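Local coordinates for protein phosphoserine phosphatase (Homo sapiens, PDB 6HYY) that hydrolyses L-3-phosphoserine to serine and phosphate, as a magnesium-dependent phosphatase of the haloacid dehalogenase-like family, at residues L6-T20 with F167-D179. Sequence-based numbering, arbitrary orientation.
Sequences LFYSADAVCFDVDST and FKKIIMIGDGATD. With MG (magnesium ion), chain D; SER (serine), chain E; PO4 (phosphate ion), chain C.
Asp16 OD2 and Asp175 OD1, two carboxylate oxygens, lie 2.7 Å apart, a closeness paid for by the magnesium ion that both bind. Asp16 OD2 lies 2.2 Å from the metal; Asp175 OD1, the carbonyl oxygen of Asp18 and three waters complete six ligands. The two carboxylate planes are only 17° apart, and Thr20 OG1 donates to the anti side of Asp16 OD2, which further fixes that group, while Asp175 OD2 forms a salt bridge with Arg198. Asp16 OD1 is left to accept from the hydroxyl of the bound serine, the reaction product, and pairs with Lys154, which also bridges to Asp179. This is the haloacid dehalogenase-type site, built at the C-terminal ends of two neighbouring parallel strands, 12-16 and 170-174. Their ladder runs from Ala12 to Asp16, with Cys14 N donating to Ile171 O at 2.8 Å. On one face of the sheet Ile173 CD1 wedges between Val13 CG1, Phe15 CE1 and the edge of the Phe7 ring; on the other, the Met172 chain bends at chi2 (81°) and brings CE to 3.5 Å from Asp16 N. At the far end Asp11 grips the entry to strand 170-174: OD2 takes Lys168 N on its syn side at 2.9 Å, while Lys169 N meets OD1 from above the carboxylate plane. With an alanine here, both amides would probably lose these acceptors and the loop before the strand would be less firmly held. Next door, Ala12 CB sits over the centre of the Phe167 ring, 3.6 Å from its centroid, a CH-pi contact. Strand 100-105 flanks 12-16 and strand 188-192 flanks 170-174; helix 87-96 packs on Phe7 and Phe15, and helix 153-165 on Cys14, Ile170 and Met172.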
ATOM      1  N   LEU A   6      11.311   9.343  16.604  1.00 37.74           N
ATOM      2  CA  LEU A   6      11.497   8.207  15.706  1.00 38.79           C
ATOM      3  C   LEU A   6      11.219   8.600  14.261  1.00 35.85           C
ATOM      4  O   LEU A   6      12.029   8.340  13.364  1.00 35.61           O
ATOM      5  CB  LEU A   6      10.587   7.052  16.125  1.00 41.46           C
ATOM      6  CG  LEU A   6      10.378   5.999  15.028  1.00 34.65           C
ATOM      7  CD1 LEU A   6      11.647   5.184  14.827  1.00 38.02           C
ATOM      8  CD2 LEU A   6       9.182   5.110  15.327  1.00 42.25           C
ATOM      9  N   PHE A   7      10.070   9.234  14.022  1.00 38.03           N
ATOM     10  CA  PHE A   7       9.666   9.566  12.660  1.00 38.56           C
ATOM     11  C   PHE A   7      10.700  10.457  11.980  1.00 37.45           C
ATOM     12  O   PHE A   7      11.019  10.262  10.800  1.00 35.85           O
ATOM     13  CB  PHE A   7       8.286  10.229  12.685  1.00 40.90           C
ATOM     14  CG  PHE A   7       7.614  10.298  11.340  1.00 37.24           C
ATOM     15  CD1 PHE A   7       7.219   9.142  10.685  1.00 39.07           C
ATOM     16  CD2 PHE A   7       7.359  11.521  10.738  1.00 42.70           C
ATOM     17  CE1 PHE A   7       6.599   9.199   9.455  1.00 36.67           C
ATOM     18  CE2 PHE A   7       6.737  11.589   9.501  1.00 37.64           C
ATOM     19  CZ  PHE A   7       6.354  10.421   8.860  1.00 39.92           C
ATOM     20  N   TYR A   8      11.282  11.397  12.727  1.00 36.15           N
ATOM     21  CA  TYR A   8      12.234  12.347  12.161  1.00 38.82           C
ATOM     22  C   TYR A   8      13.629  11.777  11.985  1.00 39.57           C
ATOM     23  O   TYR A   8      14.463  12.422  11.342  1.00 43.29           O
ATOM     24  CB  TYR A   8      12.284  13.614  13.021  1.00 49.51           C
ATOM     25  CG  TYR A   8      11.068  14.441  12.742  1.00 48.10           C
ATOM     26  CD1 TYR A   8      11.159  15.732  12.246  1.00 54.48           C
ATOM     27  CD2 TYR A   8       9.811  13.884  12.897  1.00 51.62           C
ATOM     28  CE1 TYR A   8      10.015  16.446  11.965  1.00 56.29           C
ATOM     29  CE2 TYR A   8       8.696  14.563  12.629  1.00 56.55           C
ATOM     30  CZ  TYR A   8       8.788  15.834  12.165  1.00 61.49           C
ATOM     31  OH  TYR A   8       7.605  16.445  11.909  1.00 67.91           O
ATOM     32  N   SER A   9      13.903  10.592  12.519  1.00 33.99           N
ATOM     33  CA  SER A   9      15.180   9.932  12.298  1.00 33.12           C
ATOM     34  C   SER A   9      15.202   9.090  11.026  1.00 29.04           C
ATOM     35  O   SER A   9      16.266   8.582  10.655  1.00 28.46           O
ATOM     36  CB  SER A   9      15.523   9.045  13.498  1.00 31.86           C
ATOM     37  OG  SER A   9      14.660   7.924  13.562  1.00 35.11           O
ATOM     38  N   ALA A  10      14.069   8.932  10.350  1.00 26.79           N
ATOM     39  CA  ALA A  10      13.992   8.068   9.178  1.00 25.17           C
ATOM     40  C   ALA A  10      14.562   8.765   7.952  1.00 23.09           C
ATOM     41  O   ALA A  10      14.323   9.955   7.736  1.00 29.63           O
ATOM     42  CB  ALA A  10      12.544   7.676   8.905  1.00 25.98           C
ATOM     43  N   ASP A  11      15.299   8.023   7.124  1.00 21.26           N
ATOM     44  CA  ASP A  11      15.615   8.574   5.811  1.00 23.63           C
ATOM     45  C   ASP A  11      14.779   7.966   4.693  1.00 21.18           C
ATOM     46  O   ASP A  11      14.840   8.462   3.566  1.00 20.52           O
ATOM     47  CB  ASP A  11      17.116   8.475   5.484  1.00 30.69           C
ATOM     48  CG  ASP A  11      17.650   7.075   5.498  1.00 29.14           C
ATOM     49  OD1 ASP A  11      16.971   6.142   5.959  1.00 30.32           O
ATOM     50  OD2 ASP A  11      18.812   6.908   5.032  1.00 34.20           O
ATOM     51  N   ALA A  12      13.954   6.957   4.985  1.00 18.14           N
ATOM     52  CA  ALA A  12      12.998   6.458   4.010  1.00 17.77           C
ATOM     53  C   ALA A  12      11.750   6.008   4.759  1.00 17.68           C
ATOM     54  O   ALA A  12      11.839   5.446   5.852  1.00 18.67           O
ATOM     55  CB  ALA A  12      13.567   5.317   3.153  1.00 19.04           C
ATOM     56  N   VAL A  13      10.579   6.285   4.182  1.00 16.64           N
ATOM     57  CA  VAL A  13       9.315   5.838   4.752  1.00 17.72           C
ATOM     58  C   VAL A  13       8.550   5.116   3.661  1.00 18.47           C
ATOM     59  O   VAL A  13       8.371   5.655   2.565  1.00 18.41           O
ATOM     60  CB  VAL A  13       8.491   7.015   5.298  1.00 16.74           C
ATOM     61  CG1 VAL A  13       7.082   6.528   5.697  1.00 18.75           C
ATOM     62  CG2 VAL A  13       9.184   7.681   6.466  1.00 19.40           C
ATOM     63  N   CYS A  14       8.128   3.892   3.945  1.00 17.49           N
ATOM     64  CA  CYS A  14       7.332   3.102   3.015  1.00 18.66           C
ATOM     65  C   CYS A  14       5.911   3.041   3.544  1.00 18.17           C
ATOM     66  O   CYS A  14       5.703   2.693   4.707  1.00 20.00           O
ATOM     67  CB  CYS A  14       7.858   1.679   2.853  1.00 17.21           C
ATOM     68  SG  CYS A  14       9.567   1.610   2.280  1.00 21.34           S
ATOM     69  N   PHE A  15       4.952   3.400   2.701  1.00 16.47           N
ATOM     70  CA  PHE A  15       3.544   3.352   3.057  1.00 18.62           C
ATOM     71  C   PHE A  15       2.869   2.195   2.344  1.00 18.18           C
ATOM     72  O   PHE A  15       3.003   2.051   1.123  1.00 18.76           O
ATOM     73  CB  PHE A  15       2.822   4.626   2.636  1.00 16.66           C
ATOM     74  CG  PHE A  15       3.150   5.842   3.440  1.00 17.60           C
ATOM     75  CD1 PHE A  15       2.443   6.156   4.597  1.00 17.83           C
ATOM     76  CD2 PHE A  15       4.153   6.706   3.017  1.00 18.06           C
ATOM     77  CE1 PHE A  15       2.733   7.290   5.327  1.00 19.72           C
ATOM     78  CE2 PHE A  15       4.441   7.869   3.735  1.00 19.26           C
ATOM     79  CZ  PHE A  15       3.748   8.151   4.907  1.00 18.96           C
ATOM     80  N   ASP A  16       2.121   1.402   3.104  1.00 17.57           N
ATOM     81  CA  ASP A  16       1.068   0.568   2.549  1.00 17.49           C
ATOM     82  C   ASP A  16       0.033   1.453   1.852  1.00 18.47           C
ATOM     83  O   ASP A  16      -0.249   2.562   2.309  1.00 19.52           O
ATOM     84  CB  ASP A  16       0.442  -0.217   3.710  1.00 19.93           C
ATOM     85  CG  ASP A  16      -0.826  -0.962   3.327  1.00 22.59           C
ATOM     86  OD1 ASP A  16      -0.790  -1.741   2.370  1.00 25.73           O
ATOM     87  OD2 ASP A  16      -1.830  -0.773   4.025  1.00 28.51           O
ATOM     88  N   VAL A  17      -0.542   0.961   0.752  1.00 19.93           N
ATOM     89  CA  VAL A  17      -1.562   1.750   0.052  1.00 19.96           C
ATOM     90  C   VAL A  17      -2.980   1.469   0.561  1.00 22.36           C
ATOM     91  O   VAL A  17      -3.630   2.369   1.126  1.00 20.13           O
ATOM     92  CB  VAL A  17      -1.456   1.538  -1.467  1.00 18.93           C
ATOM     93  CG1 VAL A  17      -2.566   2.309  -2.181  1.00 20.08           C
ATOM     94  CG2 VAL A  17      -0.079   1.977  -1.967  1.00 22.42           C
ATOM     95  N   ASP A  18      -3.485   0.238   0.381  1.00 21.78           N
ATOM     96  CA  ASP A  18      -4.900  -0.026   0.678  1.00 21.62           C
ATOM     97  C   ASP A  18      -5.198   0.154   2.165  1.00 20.85           C
ATOM     98  O   ASP A  18      -4.572  -0.476   3.024  1.00 21.05           O
ATOM     99  CB  ASP A  18      -5.347  -1.443   0.278  1.00 24.41           C
ATOM    100  CG  ASP A  18      -5.311  -1.711  -1.231  1.00 34.30           C
ATOM    101  OD1 ASP A  18      -5.339  -0.770  -2.046  1.00 29.26           O
ATOM    102  OD2 ASP A  18      -5.262  -2.908  -1.607  1.00 38.88           O
ATOM    103  N   SER A  19      -6.197   0.985   2.460  1.00 19.81           N
ATOM    104  CA  SER A  19      -6.666   1.345   3.793  1.00 20.21           C
ATOM    105  C   SER A  19      -5.651   2.144   4.595  1.00 18.71           C
ATOM    106  O   SER A  19      -5.907   2.459   5.756  1.00 19.12           O
ATOM    107  CB  SER A  19      -7.114   0.119   4.596  1.00 22.99           C
ATOM    108  OG  SER A  19      -8.139  -0.550   3.883  1.00 27.49           O
ATOM    109  N   THR A  20      -4.524   2.537   3.990  1.00 20.57           N
ATOM    110  CA  THR A  20      -3.568   3.420   4.651  1.00 17.54           C
ATOM    111  C   THR A  20      -3.456   4.731   3.881  1.00 19.34           C
ATOM    112  O   THR A  20      -4.005   5.735   4.329  1.00 20.78           O
ATOM    113  CB  THR A  20      -2.214   2.731   4.807  1.00 18.00           C
ATOM    114  OG1 THR A  20      -2.396   1.602   5.675  1.00 20.68           O
ATOM    115  CG2 THR A  20      -1.226   3.654   5.451  1.00 18.86           C
ATOM    116  N   PHE A 167      19.698   2.644   2.808  1.00 20.97           N
ATOM    117  CA  PHE A 167      19.111   3.586   3.752  1.00 22.23           C
ATOM    118  C   PHE A 167      19.490   3.240   5.193  1.00 24.17           C
ATOM    119  O   PHE A 167      19.526   2.068   5.568  1.00 29.59           O
ATOM    120  CB  PHE A 167      17.582   3.581   3.633  1.00 22.19           C
ATOM    121  CG  PHE A 167      17.047   4.130   2.334  1.00 19.83           C
ATOM    122  CD1 PHE A 167      17.242   5.451   1.975  1.00 19.74           C
ATOM    123  CD2 PHE A 167      16.282   3.312   1.498  1.00 19.25           C
ATOM    124  CE1 PHE A 167      16.710   5.955   0.783  1.00 20.54           C
ATOM    125  CE2 PHE A 167      15.761   3.805   0.307  1.00 19.74           C
ATOM    126  CZ  PHE A 167      15.987   5.129  -0.049  1.00 19.02           C
ATOM    127  N   LYS A 168      19.706   4.286   6.013  1.00 27.19           N
ATOM    128  CA  LYS A 168      20.031   4.097   7.431  1.00 30.93           C
ATOM    129  C   LYS A 168      18.835   3.641   8.250  1.00 30.25           C
ATOM    130  O   LYS A 168      18.970   2.791   9.136  1.00 32.44           O
ATOM    131  CB  LYS A 168      20.610   5.373   8.038  1.00 34.52           C
ATOM    132  CG  LYS A 168      21.567   6.009   7.121  1.00 41.86           C
ATOM    133  CD  LYS A 168      22.811   5.188   7.351  1.00 38.68           C
ATOM    134  CE  LYS A 168      23.902   5.717   6.487  1.00 43.63           C
ATOM    135  NZ  LYS A 168      24.221   7.043   6.915  1.00 34.39           N
ATOM    136  N   LYS A 169      17.659   4.185   7.974  1.00 24.82           N
ATOM    137  CA  LYS A 169      16.525   3.960   8.858  1.00 22.73           C
ATOM    138  C   LYS A 169      15.260   4.024   8.007  1.00 21.04           C
ATOM    139  O   LYS A 169      14.819   5.116   7.640  1.00 25.35           O
ATOM    140  CB  LYS A 169      16.494   4.987   9.978  1.00 23.55           C
ATOM    141  CG  LYS A 169      15.353   4.758  10.965  1.00 29.28           C
ATOM    142  CD  LYS A 169      15.724   5.240  12.355  1.00 40.00           C
ATOM    143  CE  LYS A 169      14.943   4.499  13.428  1.00 43.80           C
ATOM    144  NZ  LYS A 169      15.254   5.047  14.787  1.00 51.00           N
ATOM    145  N   ILE A 170      14.694   2.857   7.705  1.00 21.52           N
ATOM    146  CA  ILE A 170      13.461   2.736   6.930  1.00 19.68           C
ATOM    147  C   ILE A 170      12.308   2.428   7.878  1.00 21.83           C
ATOM    148  O   ILE A 170      12.359   1.460   8.647  1.00 22.09           O
ATOM    149  CB  ILE A 170      13.573   1.637   5.863  1.00 22.62           C
ATOM    150  CG1 ILE A 170      14.754   1.872   4.947  1.00 25.85           C
ATOM    151  CG2 ILE A 170      12.305   1.573   5.010  1.00 23.04           C
ATOM    152  CD1 ILE A 170      14.953   0.709   3.981  1.00 26.90           C
ATOM    153  N   ILE A 171      11.236   3.210   7.793  1.00 19.33           N
ATOM    154  CA  ILE A 171      10.035   2.985   8.593  1.00 19.70           C
ATOM    155  C   ILE A 171       8.941   2.480   7.668  1.00 20.43           C
ATOM    156  O   ILE A 171       8.740   3.035   6.579  1.00 21.99           O
ATOM    157  CB  ILE A 171       9.586   4.270   9.307  1.00 21.63           C
ATOM    158  CG1 ILE A 171      10.696   4.760  10.257  1.00 28.04           C
ATOM    159  CG2 ILE A 171       8.264   4.043  10.059  1.00 24.16           C
ATOM    160  CD1 ILE A 171      10.302   5.945  11.106  1.00 31.69           C
ATOM    161  N   MET A 172       8.254   1.420   8.088  1.00 17.90           N
ATOM    162  CA  MET A 172       7.061   0.927   7.396  1.00 19.65           C
ATOM    163  C   MET A 172       5.812   1.446   8.107  1.00 18.46           C
ATOM    164  O   MET A 172       5.754   1.405   9.335  1.00 19.31           O
ATOM    165  CB  MET A 172       7.037  -0.601   7.390  1.00 17.70           C
ATOM    166  CG  MET A 172       5.785  -1.194   6.773  1.00 20.86           C
ATOM    167  SD  MET A 172       5.895  -1.197   4.972  1.00 24.66           S
ATOM    168  CE  MET A 172       4.169  -1.121   4.466  1.00 22.82           C
ATOM    169  N   ILE A 173       4.844   1.962   7.341  1.00 16.56           N
ATOM    170  CA  ILE A 173       3.586   2.484   7.888  1.00 17.93           C
ATOM    171  C   ILE A 173       2.433   1.784   7.204  1.00 18.67           C
ATOM    172  O   ILE A 173       2.333   1.813   5.975  1.00 17.90           O
ATOM    173  CB  ILE A 173       3.475   4.005   7.702  1.00 16.66           C
ATOM    174  CG1 ILE A 173       4.645   4.703   8.409  1.00 19.23           C
ATOM    175  CG2 ILE A 173       2.094   4.497   8.224  1.00 20.12           C
ATOM    176  CD1 ILE A 173       4.582   6.234   8.430  1.00 22.91           C
ATOM    177  N   GLY A 174       1.560   1.160   7.996  1.00 17.80           N
ATOM    178  CA  GLY A 174       0.428   0.466   7.395  1.00 17.11           C
ATOM    179  C   GLY A 174      -0.556   0.001   8.443  1.00 19.40           C
ATOM    180  O   GLY A 174      -0.315   0.099   9.652  1.00 19.17           O
ATOM    181  N   ASP A 175      -1.695  -0.483   7.953  1.00 19.99           N
ATOM    182  CA  ASP A 175      -2.809  -0.826   8.826  1.00 18.15           C
ATOM    183  C   ASP A 175      -2.864  -2.288   9.226  1.00 24.83           C
ATOM    184  O   ASP A 175      -3.546  -2.612  10.205  1.00 22.46           O
ATOM    185  CB  ASP A 175      -4.139  -0.467   8.145  1.00 20.04           C
ATOM    186  CG  ASP A 175      -4.415  -1.324   6.926  1.00 25.20           C
ATOM    187  OD1 ASP A 175      -3.591  -1.310   5.999  1.00 24.88           O
ATOM    188  OD2 ASP A 175      -5.460  -2.023   6.882  1.00 26.67           O
ATOM    189  N   GLY A 176      -2.162  -3.179   8.520  1.00 20.94           N
ATOM    190  CA  GLY A 176      -2.423  -4.599   8.607  1.00 23.91           C
ATOM    191  C   GLY A 176      -1.253  -5.401   9.155  1.00 23.12           C
ATOM    192  O   GLY A 176      -0.133  -4.906   9.300  1.00 22.62           O
ATOM    193  N   ALA A 177      -1.537  -6.672   9.447  1.00 22.58           N
ATOM    194  CA  ALA A 177      -0.492  -7.537   9.984  1.00 25.59           C
ATOM    195  C   ALA A 177       0.652  -7.736   8.993  1.00 24.46           C
ATOM    196  O   ALA A 177       1.816  -7.835   9.411  1.00 25.00           O
ATOM    197  CB  ALA A 177      -1.099  -8.881  10.402  1.00 24.80           C
ATOM    198  N   THR A 178       0.360  -7.771   7.685  1.00 25.00           N
ATOM    199  CA  THR A 178       1.441  -7.908   6.710  1.00 25.33           C
ATOM    200  C   THR A 178       2.374  -6.705   6.731  1.00 27.17           C
ATOM    201  O   THR A 178       3.561  -6.843   6.425  1.00 25.58           O
ATOM    202  CB  THR A 178       0.896  -8.133   5.301  1.00 30.28           C
ATOM    203  OG1 THR A 178       0.197  -6.964   4.839  1.00 32.03           O
ATOM    204  CG2 THR A 178      -0.024  -9.344   5.278  1.00 33.15           C
ATOM    205  N   ASP A 179       1.872  -5.528   7.103  1.00 22.62           N
ATOM    206  CA  ASP A 179       2.741  -4.367   7.277  1.00 19.27           C
ATOM    207  C   ASP A 179       3.597  -4.505   8.530  1.00 24.39           C
ATOM    208  O   ASP A 179       4.812  -4.250   8.507  1.00 21.35           O
ATOM    209  CB  ASP A 179       1.878  -3.101   7.331  1.00 20.02           C
ATOM    210  CG  ASP A 179       0.964  -3.005   6.156  1.00 25.65           C
ATOM    211  OD1 ASP A 179       1.478  -2.962   5.030  1.00 24.05           O
ATOM    212  OD2 ASP A 179      -0.277  -2.995   6.337  1.00 26.68           O
TER
HETATM  213 MG    MG D 302      -3.443  -2.251   3.935  1.00 17.11          MG
HETATM  214  N   SER E 303      -3.550  -4.711  -1.070  1.00 44.04           N
HETATM  215  CA  SER E 303      -2.279  -4.114  -0.681  1.00 36.69           C
HETATM  216  C   SER E 303      -1.482  -5.092   0.173  1.00 33.98           C
HETATM  217  O   SER E 303      -1.037  -4.711   1.250  1.00 46.06           O
HETATM  218  CB  SER E 303      -2.489  -2.836   0.101  1.00 37.75           C
HETATM  219  OG  SER E 303      -1.463  -1.887  -0.078  1.00 32.75           O
HETATM  220  OXT SER E 303      -1.289  -6.268  -0.154  1.00 51.22           O
HETATM  221  P   PO4 C 301      -3.282  -7.380   5.658  1.00 30.54           P
HETATM  222  O1  PO4 C 301      -3.621  -6.459   4.515  1.00 45.01           O
HETATM  223  O2  PO4 C 301      -2.036  -6.901   6.348  1.00 33.74           O
HETATM  224  O3  PO4 C 301      -4.438  -7.421   6.630  1.00 44.76           O
HETATM  225  O4  PO4 C 301      -3.081  -8.785   5.136  1.00 49.05           O
HETATM  226  O   HOH W   1      -5.460  -3.115   4.403  1.00 29.97           O
HETATM  227  O   HOH W   2      -2.240  -3.940   4.753  1.00 24.79           O
HETATM  228  O   HOH W   3      -3.589  -3.721   2.533  1.00 33.61           O